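Local coordinates for protein alkaline serine protease (Pseudoalteromonas sp., PDB 1Y9Z) that probably hydrolyses peptide bonds as a calcium- and sodium-binding, subtilisin-like serine protease of a cold-living Antarctic bacterium, at residues A[8-13]-A[416-421]; A[84-89]-A[378-383]; A[162-167]-A[189-194]; A[173-178]-A[196-201]; A[396-401]-A[422-427]. All blocks are in the same frame, centred on the assembly; numbering follows the deposited sequence.

Contact 1: A[8-13]-A[416-421]; sequences QTFVGA and YGMINA
The backbone N of A421 donates to V11 O at 2.9 Å, and an N-H...O angle of 167° shows that the bond is nearly straight. It joins one helix end to the start of another helix. On the first side, G12 leaves helix 6-10 in a Schellman motif, its positive phi (71°) ending the helix. On the other, N420 is the N-cap of helix 421-430, and its OD1 accepts from A423 N. A421, the first residue after this cap, is the one that gives its N-H to V11 O.

Beside this bond the packing is apolar. CG1 of V11 meets CG2 of I419 at 3.6 Å, the two branches crossing at an angle, and both residues also rest on V378 of helix 368-385. M418 swings CG anti to its backbone N (chi1 -172°) and then bends twice, which brings CE to 4.0 Å from F10 CB and near the plane of that ring, at its edge. The F10 ring also meets W6 edge-to-face. G12 O is buried without a polar partner in the model, and the methyl CB of A421 lies 3.1 Å from it.

Contact 2: A[84-89]-A[378-383]; sequences GVMPNQ and VATLVW
M86 sets its thioether against helix 368-385, overlapping T380 and L381. Its CE comes to 3.6 Å from T380 CB, and its SD lies 3.8 Å from both T380 CG2 and the backbone N of L381. The torsions explain the reach: CG is anti to the carbonyl carbon (chi1 -59°), the chain runs straight through chi2, and a bend at chi3 (-78°) turns the methyl across T380 at about a right angle. Against L381 the same side chain runs in the opposite direction, with M86 CG 4.0 Å from L381 CB.

V85 packs beside it against V378 and L381. One methyl does the touching: V85 CG1 is 4.0 Å from V378 CG2 and 3.9 Å from L381 CD2, so it sits between residues one turn apart. The T380 hydroxyl is turned back along its own helix to S376 O, leaving its carbon side for M86. The contact is van der Waals packing, mostly of apolar side chains, and all five touching residues are buried.

This is core packing of the subtilisin-like alpha/beta domain, on the helix whose start carries S369 of the inhibitor pocket. Segment 84-89 links helix 65-74 to strand 92-100, with backbone bonds between V85 and T72 and between M86 and I73. From helix 368-385, A379 and W383 turn to strand 152-156 and helix 391-401, and V378 and V382 to helix 421-430.

Contact 3: A[162-167]-A[189-194]; sequences DSSYSY and FSQYTD. With SO4 (sulfate ion), chain G.
Y165 reaches D194 with its hydroxyl, OH donating to OD1 at 2.6 Å on the syn side of the carboxylate, 31° out of its plane. This bond closes the exposed end of a contact between two loops of the subtilase domain, both next to strand 174-180, one before it and one after. The tighter part lies inward. Here Y192 N donates to D162 O at 3.0 Å (angle 148°), and the CA of Q191 approaches the same oxygen at 3.2 Å in a CA-H...O contact. T193 CG2 packs at 3.3 Å on S164 O, while its OG1 is turned to the backbone N of Q195.

D162 forms an Asx turn: OD1 accepts from S164 N and, at 2.7 Å, from S164 OG. Both donors come from the same face of the carboxylate, which fixes its rotation and lays its OD1 beside the CG of Q191.

The looser side is open to solvent and holds a sulfate. S163 CB lies over one face of the Y192 ring, 4.0 Å from its centroid, a CH-pi contact shifted toward the rim. S163 OG, set between its backbone N and carbonyl carbon (chi1 75°), donates to sulfate O4 at 2.8 Å, and S163 N donates to the same oxygen.

Chemically, the sulfate, probably from the crystallisation liquor, suggests that the S163 donors can hold an anion near D162. Each aspartate accepts a hydrogen bond from a hydroxyl, which would probably favour its ionised form.

Contact 4: A[173-178]-A[196-201]; sequences SVMSVA and VEISGP. With NA (sodium ion), chain F; NA (sodium ion), chain E.
Strands 174-178 and 196-201 run parallel, their axes 4.6 Å apart at closest and splayed by 42°, with V177 opposite I198 and A178 opposite S199. The regular part of the ladder alternates across the gap: A178 N donates to I198 O at 2.9 Å, and G200 N to A178 O. At the other end E197 has a psi of -36°, which is helical rather than extended. Its N donates to S176 O in a nearly straight bond, and the I198 N-H also points there but only weakly.

The side chains divide by sheet face. V177 and I198 lie side by side, CG2 to CG2 at 4.1 Å, and M175 CE joins I198 CG2 on that side. On the other face A178 CB meets V196 CG1 at 3.6 Å.

E197 extends with CG anti to its backbone N (chi1 -158°), crossing M175 at about a right angle; its OE2 lies 3.6 Å from M175 CE. Its OE1 binds one sodium ion at 2.8 Å, a site shared with V174 O and Q195, and OE2 makes a salt bridge to R395. V174 O bridges the metals: it is 2.2 Å from the second sodium ion, which A169, Y171 and Q195 complete.

Strand 196-201 ends the parallel run of the main sheet. Strand 152-156 pairs with the other edge of 174-180, through M175 and V177, while helix 391-401 packs L398 against M175 and I198.

Contact 5: A[396-401]-A[422-427]; sequences AALNAT and VAAKAY
T401 and Y427 make the two largest contributions to this helix-to-helix contact. The threonine wedges into helix 421-430 where its turns are lined by small residues: T401 CB is 3.6 Å from A423 CB, and T401 OG1 lies 3.4 Å from A424 CB. Its methyl CG2 continues along the same helix to Y427 CB, at 3.7 Å. The tyrosine answers by lying across helix 391-401, where its ring receives A397 CB, 3.4 Å from CD2, and A400 CB, 3.9 Å from CE1. These methyls, one turn apart, approach the ring obliquely. Deeper in, L398 CD2 reaches A424 CB at 3.8 Å.

These side chains are positioned by their torsions and by one bond inside helix 391-401. T401 OG1 stands between its backbone N and carbonyl carbon (chi1 62°) and donates to A397 O at 2.8 Å. That bond fixes the rotation of the side chain, directs CG2 toward Y427, and satisfies the hydroxyl within its own helix, although A424 N is close by at a poor angle. Y427 CG is anti to its backbone N, which carries the ring across the gap.

Further out, A379 of helix 368-385 backs L398 and V382 backs A424, while M175 of the central sheet lies against L398. P435, the last modelled residue, touches Y427. The axes of the short segments approach to 8.4 Å with 122° between their directions, a steep crossing in which alanines permit close approach. This is the C-terminal helix pair on one side of the alpha/beta subtilisin-like domain.

In the fold
Following the chain from the N terminus, helix 6-10 leads into contact 1, whose loop closes 403 residues later, at the start of helix 421-430. Contact 2 opens at 84-89 and closes on helix 368-385, wholly within that span. Inside contact 2 in turn lie contacts 3 and 4, which cross each other: their segments interleave around strand 174-180 and the loops beside it. The eleven-stranded mixed sheet falls between contact 4 and the close of contact 2. Contact 5 follows contact 2 in series and crosses contact 1, because 416-421 lies between its two segments. Contacts 1, 2 and 5 tie the N-terminal helix to the C-terminal helices, while contacts 1 and 5 also touch the strands of contact 4.

Contact 1: A[8-13]-A[416-421]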
# COMPACT_ATOMS: atom_id res chain seq x y z
N GLN A 8 -1.89 -6.97 5.63
CA GLN A 8 -1.80 -8.42 5.55
C GLN A 8 -2.76 -9.10 6.51
O GLN A 8 -3.36 -10.13 6.19
CB GLN A 8 -0.37 -8.89 5.86
CG GLN A 8 0.68 -8.44 4.86
CD GLN A 8 0.39 -8.89 3.45
OE1 GLN A 8 -0.09 -10.01 3.23
NE2 GLN A 8 0.69 -8.03 2.48
N THR A 9 -2.90 -8.53 7.70
CA THR A 9 -3.79 -9.08 8.71
C THR A 9 -5.26 -8.81 8.39
O THR A 9 -6.11 -9.68 8.58
CB THR A 9 -3.47 -8.51 10.10
OG1 THR A 9 -2.10 -8.77 10.42
CG2 THR A 9 -4.36 -9.15 11.16
N PHE A 10 -5.56 -7.62 7.89
CA PHE A 10 -6.94 -7.24 7.57
C PHE A 10 -7.62 -8.07 6.49
O PHE A 10 -8.82 -8.36 6.59
CB PHE A 10 -7.02 -5.76 7.20
CG PHE A 10 -7.06 -4.83 8.38
CD1 PHE A 10 -7.81 -3.66 8.33
CD2 PHE A 10 -6.32 -5.10 9.53
CE1 PHE A 10 -7.84 -2.78 9.40
CE2 PHE A 10 -6.34 -4.22 10.61
CZ PHE A 10 -7.10 -3.05 10.54
N VAL A 11 -6.89 -8.44 5.45
CA VAL A 11 -7.47 -9.21 4.36
C VAL A 11 -7.62 -10.68 4.71
O VAL A 11 -8.22 -11.45 3.96
CB VAL A 11 -6.63 -9.08 3.06
CG1 VAL A 11 -6.53 -7.62 2.66
CG2 VAL A 11 -5.25 -9.69 3.26
N GLY A 12 -7.06 -11.07 5.86
CA GLY A 12 -7.15 -12.45 6.30
C GLY A 12 -6.33 -13.42 5.49
O GLY A 12 -6.82 -14.47 5.08
N ALA A 13 -5.06 -13.09 5.26
CA ALA A 13 -4.17 -13.96 4.50
C ALA A 13 -3.21 -14.70 5.42
O ALA A 13 -2.68 -15.75 5.07
CB ALA A 13 -3.40 -13.14 3.48
N TYR A 416 -17.83 -3.67 -3.34
CA TYR A 416 -18.52 -4.60 -2.46
C TYR A 416 -17.93 -4.60 -1.06
O TYR A 416 -18.49 -5.19 -0.14
CB TYR A 416 -18.50 -6.01 -3.05
CG TYR A 416 -19.40 -6.16 -4.25
CD1 TYR A 416 -20.79 -6.03 -4.12
CD2 TYR A 416 -18.88 -6.39 -5.52
CE1 TYR A 416 -21.63 -6.13 -5.23
CE2 TYR A 416 -19.71 -6.49 -6.64
CZ TYR A 416 -21.08 -6.36 -6.48
OH TYR A 416 -21.90 -6.43 -7.58
N GLY A 417 -16.79 -3.94 -0.89
CA GLY A 417 -16.17 -3.87 0.42
C GLY A 417 -14.76 -4.41 0.50
O GLY A 417 -14.08 -4.57 -0.52
N MET A 418 -14.32 -4.69 1.72
CA MET A 418 -12.97 -5.20 1.96
C MET A 418 -12.85 -6.67 1.60
O MET A 418 -13.66 -7.49 2.04
CB MET A 418 -12.60 -5.00 3.43
CG MET A 418 -11.15 -5.32 3.74
SD MET A 418 -10.03 -4.15 2.96
CE MET A 418 -8.95 -3.75 4.32
N ILE A 419 -11.84 -7.01 0.80
CA ILE A 419 -11.63 -8.39 0.40
C ILE A 419 -11.42 -9.24 1.65
O ILE A 419 -10.80 -8.80 2.62
CB ILE A 419 -10.41 -8.50 -0.55
CG1 ILE A 419 -10.32 -9.92 -1.12
CG2 ILE A 419 -9.13 -8.10 0.18
CD1 ILE A 419 -9.40 -10.04 -2.31
N ASN A 420 -11.96 -10.46 1.63
CA ASN A 420 -11.87 -11.38 2.76
C ASN A 420 -11.44 -12.75 2.27
O ASN A 420 -12.25 -13.52 1.76
CB ASN A 420 -13.24 -11.47 3.44
CG ASN A 420 -13.19 -12.23 4.75
OD1 ASN A 420 -12.54 -13.26 4.86
ND2 ASN A 420 -13.90 -11.72 5.75
N ALA A 421 -10.16 -13.06 2.44
CA ALA A 421 -9.60 -14.34 1.99
C ALA A 421 -10.27 -15.56 2.61
O ALA A 421 -10.62 -16.50 1.90
CB ALA A 421 -8.10 -14.37 2.27

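Contact 2: A[84-89]-A[378-383]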
# COMPACT_ATOMS: atom_id res chain seq x y z
N GLY A 84 4.46 -10.98 2.70
CA GLY A 84 3.41 -10.69 1.74
C GLY A 84 2.25 -11.66 1.90
O GLY A 84 2.27 -12.52 2.80
N VAL A 85 1.25 -11.56 1.03
CA VAL A 85 0.09 -12.43 1.11
C VAL A 85 0.48 -13.91 1.04
O VAL A 85 -0.07 -14.73 1.77
CB VAL A 85 -0.92 -12.12 -0.02
CG1 VAL A 85 -2.10 -13.07 0.06
CG2 VAL A 85 -1.40 -10.68 0.10
N MET A 86 1.42 -14.23 0.16
CA MET A 86 1.93 -15.59 -0.01
C MET A 86 3.44 -15.47 0.21
O MET A 86 4.21 -15.29 -0.73
CB MET A 86 1.63 -16.09 -1.43
CG MET A 86 0.13 -16.09 -1.75
SD MET A 86 -0.27 -16.53 -3.45
CE MET A 86 0.12 -14.99 -4.29
N PRO A 87 3.87 -15.59 1.48
CA PRO A 87 5.27 -15.47 1.88
C PRO A 87 6.15 -16.72 1.99
O PRO A 87 7.33 -16.60 2.33
CB PRO A 87 5.14 -14.80 3.23
CG PRO A 87 4.00 -15.61 3.83
CD PRO A 87 3.01 -15.74 2.66
N ASN A 88 5.61 -17.89 1.70
CA ASN A 88 6.40 -19.10 1.87
C ASN A 88 7.11 -19.70 0.66
O ASN A 88 7.40 -20.90 0.64
CB ASN A 88 5.55 -20.17 2.56
CG ASN A 88 4.96 -19.67 3.87
OD1 ASN A 88 3.76 -19.40 3.97
ND2 ASN A 88 5.81 -19.53 4.88
N GLN A 89 7.40 -18.88 -0.34
CA GLN A 89 8.12 -19.33 -1.52
C GLN A 89 7.45 -20.49 -2.27
O GLN A 89 8.11 -21.45 -2.67
CB GLN A 89 9.55 -19.72 -1.10
CG GLN A 89 10.35 -18.54 -0.55
CD GLN A 89 11.57 -18.97 0.23
OE1 GLN A 89 11.49 -19.27 1.43
NE2 GLN A 89 12.72 -19.01 -0.44
N VAL A 378 -4.42 -12.08 -2.67
CA VAL A 378 -5.44 -12.90 -2.03
C VAL A 378 -6.19 -13.74 -3.05
O VAL A 378 -6.52 -14.89 -2.80
CB VAL A 378 -6.45 -12.03 -1.24
CG1 VAL A 378 -7.68 -12.85 -0.88
CG2 VAL A 378 -5.79 -11.49 0.02
N ALA A 379 -6.45 -13.16 -4.22
CA ALA A 379 -7.16 -13.89 -5.27
C ALA A 379 -6.38 -15.14 -5.65
O ALA A 379 -6.94 -16.23 -5.79
CB ALA A 379 -7.35 -13.00 -6.50
N THR A 380 -5.07 -14.98 -5.79
CA THR A 380 -4.20 -16.09 -6.15
C THR A 380 -4.18 -17.14 -5.03
O THR A 380 -4.27 -18.34 -5.29
CB THR A 380 -2.76 -15.59 -6.41
OG1 THR A 380 -2.79 -14.57 -7.42
CG2 THR A 380 -1.87 -16.72 -6.89
N LEU A 381 -4.06 -16.67 -3.79
CA LEU A 381 -4.04 -17.56 -2.63
C LEU A 381 -5.32 -18.38 -2.53
O LEU A 381 -5.27 -19.61 -2.38
CB LEU A 381 -3.85 -16.73 -1.36
CG LEU A 381 -3.94 -17.47 -0.02
CD1 LEU A 381 -2.91 -18.59 0.05
CD2 LEU A 381 -3.73 -16.48 1.11
N VAL A 382 -6.46 -17.71 -2.62
CA VAL A 382 -7.74 -18.39 -2.54
C VAL A 382 -7.92 -19.36 -3.70
O VAL A 382 -8.38 -20.49 -3.52
CB VAL A 382 -8.90 -17.36 -2.54
CG1 VAL A 382 -10.24 -18.08 -2.66
CG2 VAL A 382 -8.86 -16.54 -1.27
N TRP A 383 -7.54 -18.93 -4.90
CA TRP A 383 -7.67 -19.76 -6.09
C TRP A 383 -6.83 -21.03 -5.99
O TRP A 383 -7.20 -22.07 -6.54
CB TRP A 383 -7.25 -18.96 -7.32
CG TRP A 383 -7.83 -19.45 -8.62
CD1 TRP A 383 -8.55 -20.59 -8.84
CD2 TRP A 383 -7.72 -18.80 -9.89
NE1 TRP A 383 -8.91 -20.68 -10.16
CE2 TRP A 383 -8.41 -19.60 -10.83
CE3 TRP A 383 -7.11 -17.61 -10.33
CZ2 TRP A 383 -8.51 -19.25 -12.18
CZ3 TRP A 383 -7.21 -17.27 -11.67
CH2 TRP A 383 -7.90 -18.08 -12.58

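Contact 3: A[162-167]-A[189-194]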
# COMPACT_ATOMS: atom_id res chain seq x y z
N ASP A 162 -11.21 11.72 -7.82
CA ASP A 162 -12.44 12.11 -8.51
C ASP A 162 -13.17 10.87 -9.01
O ASP A 162 -12.84 9.75 -8.62
CB ASP A 162 -12.13 13.06 -9.68
CG ASP A 162 -11.15 12.47 -10.68
OD1 ASP A 162 -11.05 11.24 -10.78
OD2 ASP A 162 -10.49 13.26 -11.39
N SER A 163 -14.16 11.07 -9.88
CA SER A 163 -14.95 9.95 -10.39
C SER A 163 -14.49 9.45 -11.76
O SER A 163 -15.19 8.68 -12.41
CB SER A 163 -16.42 10.34 -10.49
OG SER A 163 -16.64 11.19 -11.61
N SER A 164 -13.31 9.89 -12.19
CA SER A 164 -12.84 9.47 -13.51
C SER A 164 -12.54 7.98 -13.59
O SER A 164 -12.18 7.34 -12.60
CB SER A 164 -11.59 10.27 -13.91
OG SER A 164 -10.50 10.00 -13.06
N TYR A 165 -12.72 7.44 -14.79
CA TYR A 165 -12.44 6.03 -15.04
C TYR A 165 -10.99 5.86 -15.43
O TYR A 165 -10.49 6.53 -16.33
CB TYR A 165 -13.29 5.50 -16.20
CG TYR A 165 -14.76 5.38 -15.92
CD1 TYR A 165 -15.25 4.48 -14.98
CD2 TYR A 165 -15.68 6.16 -16.63
CE1 TYR A 165 -16.61 4.34 -14.75
CE2 TYR A 165 -17.05 6.03 -16.40
CZ TYR A 165 -17.50 5.12 -15.47
OH TYR A 165 -18.85 4.99 -15.26
N SER A 166 -10.30 4.96 -14.73
CA SER A 166 -8.92 4.64 -15.05
C SER A 166 -8.98 3.28 -15.73
O SER A 166 -9.75 2.41 -15.33
CB SER A 166 -8.07 4.55 -13.78
OG SER A 166 -6.73 4.21 -14.09
N TYR A 167 -8.18 3.10 -16.78
CA TYR A 167 -8.16 1.83 -17.51
C TYR A 167 -6.76 1.24 -17.35
O TYR A 167 -5.78 1.97 -17.29
CB TYR A 167 -8.51 2.09 -18.97
CG TYR A 167 -9.92 2.63 -19.13
CD1 TYR A 167 -11.01 1.77 -19.28
CD2 TYR A 167 -10.18 4.01 -19.06
CE1 TYR A 167 -12.32 2.26 -19.36
CE2 TYR A 167 -11.48 4.50 -19.13
CZ TYR A 167 -12.54 3.63 -19.28
OH TYR A 167 -13.84 4.10 -19.33
N PHE A 189 -8.02 9.93 -1.80
CA PHE A 189 -7.50 9.96 -3.17
C PHE A 189 -8.06 8.87 -4.09
O PHE A 189 -7.92 8.97 -5.31
CB PHE A 189 -5.98 9.83 -3.16
CG PHE A 189 -5.48 8.54 -2.54
CD1 PHE A 189 -4.92 8.54 -1.27
CD2 PHE A 189 -5.62 7.33 -3.21
CE1 PHE A 189 -4.50 7.34 -0.68
CE2 PHE A 189 -5.21 6.13 -2.63
CZ PHE A 189 -4.65 6.14 -1.36
N SER A 190 -8.66 7.84 -3.51
CA SER A 190 -9.17 6.72 -4.29
C SER A 190 -10.34 7.10 -5.19
O SER A 190 -11.41 7.48 -4.72
CB SER A 190 -9.57 5.58 -3.34
OG SER A 190 -9.82 4.38 -4.04
N GLN A 191 -10.14 6.98 -6.50
CA GLN A 191 -11.18 7.32 -7.46
C GLN A 191 -12.43 6.48 -7.23
O GLN A 191 -12.35 5.27 -7.01
CB GLN A 191 -10.65 7.14 -8.89
CG GLN A 191 -9.75 8.30 -9.31
CD GLN A 191 -8.97 8.02 -10.58
OE1 GLN A 191 -9.55 7.69 -11.63
NE2 GLN A 191 -7.66 8.17 -10.51
N TYR A 192 -13.58 7.13 -7.27
CA TYR A 192 -14.86 6.46 -7.05
C TYR A 192 -15.66 6.39 -8.35
O TYR A 192 -15.96 7.41 -8.97
CB TYR A 192 -15.66 7.19 -5.96
CG TYR A 192 -15.91 8.66 -6.23
CD1 TYR A 192 -14.91 9.62 -6.02
CD2 TYR A 192 -17.14 9.09 -6.71
CE1 TYR A 192 -15.15 10.97 -6.28
CE2 TYR A 192 -17.38 10.43 -6.98
CZ TYR A 192 -16.39 11.36 -6.76
OH TYR A 192 -16.65 12.69 -7.03
N THR A 193 -16.00 5.17 -8.77
CA THR A 193 -16.74 4.97 -10.01
C THR A 193 -17.70 3.80 -9.86
O THR A 193 -17.63 3.06 -8.87
CB THR A 193 -15.80 4.61 -11.18
OG1 THR A 193 -15.38 3.25 -11.04
CG2 THR A 193 -14.57 5.52 -11.19
N ASP A 194 -18.57 3.62 -10.84
CA ASP A 194 -19.50 2.50 -10.79
C ASP A 194 -18.82 1.20 -11.21
O ASP A 194 -19.45 0.15 -11.28
CB ASP A 194 -20.76 2.76 -11.63
CG ASP A 194 -20.47 3.13 -13.07
OD1 ASP A 194 -19.29 3.10 -13.49
OD2 ASP A 194 -21.43 3.46 -13.79
S SO4 G . -15.49 14.39 -11.19
O1 SO4 G . -16.51 15.06 -12.02
O2 SO4 G . -14.47 15.37 -10.77
O3 SO4 G . -16.13 13.81 -9.99
O4 SO4 G . -14.85 13.30 -11.96

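Contact 4: A[173-178]-A[196-201]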
# COMPACT_ATOMS: atom_id res chain seq x y z
N SER A 173 -13.99 -6.53 -17.88
CA SER A 173 -13.21 -7.76 -17.74
C SER A 173 -12.15 -7.68 -16.64
O SER A 173 -11.44 -8.65 -16.39
CB SER A 173 -12.52 -8.08 -19.06
OG SER A 173 -11.62 -7.04 -19.41
N VAL A 174 -12.06 -6.52 -16.00
CA VAL A 174 -11.05 -6.29 -14.97
C VAL A 174 -11.66 -5.84 -13.64
O VAL A 174 -12.61 -5.06 -13.62
CB VAL A 174 -10.06 -5.19 -15.44
CG1 VAL A 174 -8.95 -5.00 -14.42
CG2 VAL A 174 -9.51 -5.55 -16.81
N MET A 175 -11.10 -6.33 -12.53
CA MET A 175 -11.58 -5.92 -11.21
C MET A 175 -10.94 -4.58 -10.87
O MET A 175 -9.71 -4.47 -10.81
CB MET A 175 -11.18 -6.94 -10.14
CG MET A 175 -11.81 -8.31 -10.26
SD MET A 175 -11.44 -9.33 -8.81
CE MET A 175 -12.72 -8.79 -7.68
N SER A 176 -11.77 -3.56 -10.65
CA SER A 176 -11.27 -2.24 -10.28
C SER A 176 -11.16 -2.19 -8.76
O SER A 176 -12.15 -2.35 -8.05
CB SER A 176 -12.23 -1.16 -10.77
OG SER A 176 -11.79 0.12 -10.35
N VAL A 177 -9.95 -1.96 -8.27
CA VAL A 177 -9.68 -1.94 -6.84
C VAL A 177 -9.52 -0.56 -6.21
O VAL A 177 -8.75 0.27 -6.68
CB VAL A 177 -8.40 -2.75 -6.53
CG1 VAL A 177 -8.12 -2.76 -5.03
CG2 VAL A 177 -8.54 -4.16 -7.06
N ALA A 178 -10.26 -0.34 -5.12
CA ALA A 178 -10.22 0.91 -4.37
C ALA A 178 -9.34 0.75 -3.13
O ALA A 178 -9.05 -0.37 -2.70
CB ALA A 178 -11.63 1.32 -3.95
N VAL A 196 -15.71 0.48 -9.64
CA VAL A 196 -15.02 0.06 -8.42
C VAL A 196 -15.76 -1.17 -7.91
O VAL A 196 -16.97 -1.13 -7.65
CB VAL A 196 -15.01 1.18 -7.36
CG1 VAL A 196 -14.51 0.63 -6.02
CG2 VAL A 196 -14.09 2.30 -7.82
N GLU A 197 -15.01 -2.25 -7.75
CA GLU A 197 -15.57 -3.54 -7.38
C GLU A 197 -15.24 -4.08 -5.99
O GLU A 197 -16.08 -4.73 -5.36
CB GLU A 197 -15.11 -4.55 -8.44
CG GLU A 197 -15.93 -5.80 -8.61
CD GLU A 197 -15.53 -6.55 -9.86
OE1 GLU A 197 -15.34 -5.88 -10.90
OE2 GLU A 197 -15.40 -7.78 -9.81
N ILE A 198 -14.03 -3.81 -5.53
CA ILE A 198 -13.62 -4.33 -4.23
C ILE A 198 -12.53 -3.42 -3.67
O ILE A 198 -11.89 -2.68 -4.41
CB ILE A 198 -13.12 -5.78 -4.40
CG1 ILE A 198 -13.09 -6.50 -3.06
CG2 ILE A 198 -11.74 -5.79 -5.05
CD1 ILE A 198 -12.95 -8.01 -3.19
N SER A 199 -12.33 -3.48 -2.35
CA SER A 199 -11.34 -2.64 -1.69
C SER A 199 -10.21 -3.43 -1.06
O SER A 199 -10.35 -4.62 -0.73
CB SER A 199 -12.00 -1.80 -0.60
OG SER A 199 -12.98 -0.93 -1.13
N GLY A 200 -9.08 -2.75 -0.88
CA GLY A 200 -7.93 -3.36 -0.26
C GLY A 200 -7.15 -2.30 0.50
O GLY A 200 -7.38 -1.10 0.31
N PRO A 201 -6.23 -2.71 1.38
CA PRO A 201 -5.41 -1.77 2.16
C PRO A 201 -4.62 -0.87 1.21
O PRO A 201 -3.87 -1.37 0.36
CB PRO A 201 -4.51 -2.70 2.96
CG PRO A 201 -5.37 -3.92 3.17
CD PRO A 201 -5.99 -4.10 1.80
NA NA F . -14.50 -3.48 -11.96
NA NA E . -13.68 -3.17 -14.17

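Contact 5: A[396-401]-A[422-427]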
# COMPACT_ATOMS: atom_id res chain seq x y z
N ALA A 396 -16.31 -13.75 -8.70
CA ALA A 396 -17.62 -13.72 -8.05
C ALA A 396 -17.49 -14.06 -6.57
O ALA A 396 -18.16 -13.46 -5.72
CB ALA A 396 -18.56 -14.70 -8.74
N ALA A 397 -16.64 -15.04 -6.25
CA ALA A 397 -16.45 -15.45 -4.87
C ALA A 397 -15.89 -14.30 -4.03
O ALA A 397 -16.33 -14.08 -2.91
CB ALA A 397 -15.50 -16.64 -4.81
N LEU A 398 -14.93 -13.57 -4.59
CA LEU A 398 -14.34 -12.45 -3.87
C LEU A 398 -15.38 -11.37 -3.59
O LEU A 398 -15.45 -10.82 -2.49
CB LEU A 398 -13.17 -11.86 -4.67
CG LEU A 398 -12.00 -12.81 -4.96
CD1 LEU A 398 -10.97 -12.11 -5.82
CD2 LEU A 398 -11.38 -13.29 -3.66
N ASN A 399 -16.20 -11.07 -4.59
CA ASN A 399 -17.23 -10.05 -4.45
C ASN A 399 -18.33 -10.47 -3.48
O ASN A 399 -18.80 -9.68 -2.67
CB ASN A 399 -17.85 -9.74 -5.81
CG ASN A 399 -16.88 -9.02 -6.73
OD1 ASN A 399 -17.04 -9.03 -7.96
ND2 ASN A 399 -15.88 -8.38 -6.15
N ALA A 400 -18.74 -11.73 -3.58
CA ALA A 400 -19.80 -12.26 -2.73
C ALA A 400 -19.42 -12.34 -1.26
O ALA A 400 -20.29 -12.33 -0.39
CB ALA A 400 -20.23 -13.63 -3.23
N THR A 401 -18.12 -12.43 -0.97
CA THR A 401 -17.67 -12.55 0.41
C THR A 401 -16.94 -11.34 0.98
O THR A 401 -16.48 -11.38 2.12
CB THR A 401 -16.75 -13.78 0.58
OG1 THR A 401 -15.58 -13.62 -0.24
CG2 THR A 401 -17.49 -15.04 0.16
N VAL A 422 -10.45 -15.54 3.92
CA VAL A 422 -11.06 -16.66 4.63
C VAL A 422 -12.47 -16.96 4.12
O VAL A 422 -12.80 -18.10 3.81
CB VAL A 422 -11.12 -16.39 6.15
CG1 VAL A 422 -11.77 -17.57 6.87
CG2 VAL A 422 -9.72 -16.15 6.69
N ALA A 423 -13.30 -15.92 4.04
CA ALA A 423 -14.67 -16.08 3.57
C ALA A 423 -14.73 -16.52 2.12
O ALA A 423 -15.57 -17.34 1.74
CB ALA A 423 -15.43 -14.77 3.76
N ALA A 424 -13.84 -15.98 1.29
CA ALA A 424 -13.81 -16.35 -0.12
C ALA A 424 -13.47 -17.83 -0.28
O ALA A 424 -14.06 -18.52 -1.10
CB ALA A 424 -12.78 -15.49 -0.86
N LYS A 425 -12.52 -18.30 0.52
CA LYS A 425 -12.13 -19.70 0.48
C LYS A 425 -13.30 -20.60 0.88
O LYS A 425 -13.59 -21.59 0.21
CB LYS A 425 -10.95 -19.96 1.42
CG LYS A 425 -10.62 -21.44 1.61
CD LYS A 425 -9.60 -21.64 2.71
CE LYS A 425 -9.39 -23.12 3.00
NZ LYS A 425 -10.63 -23.80 3.45
N ALA A 426 -13.95 -20.25 1.98
CA ALA A 426 -15.09 -21.02 2.48
C ALA A 426 -16.19 -21.10 1.43
O ALA A 426 -16.87 -22.11 1.31
CB ALA A 426 -15.62 -20.38 3.76
N TYR A 427 -16.35 -20.02 0.68
CA TYR A 427 -17.35 -19.93 -0.38
C TYR A 427 -17.06 -21.00 -1.43
O TYR A 427 -17.93 -21.81 -1.77
CB TYR A 427 -17.29 -18.54 -1.02
CG TYR A 427 -18.37 -18.23 -2.03
CD1 TYR A 427 -19.62 -17.78 -1.62
CD2 TYR A 427 -18.12 -18.33 -3.40
CE1 TYR A 427 -20.60 -17.43 -2.55
CE2 TYR A 427 -19.09 -17.98 -4.34
CZ TYR A 427 -20.33 -17.54 -3.90
OH TYR A 427 -21.29 -17.17 -4.83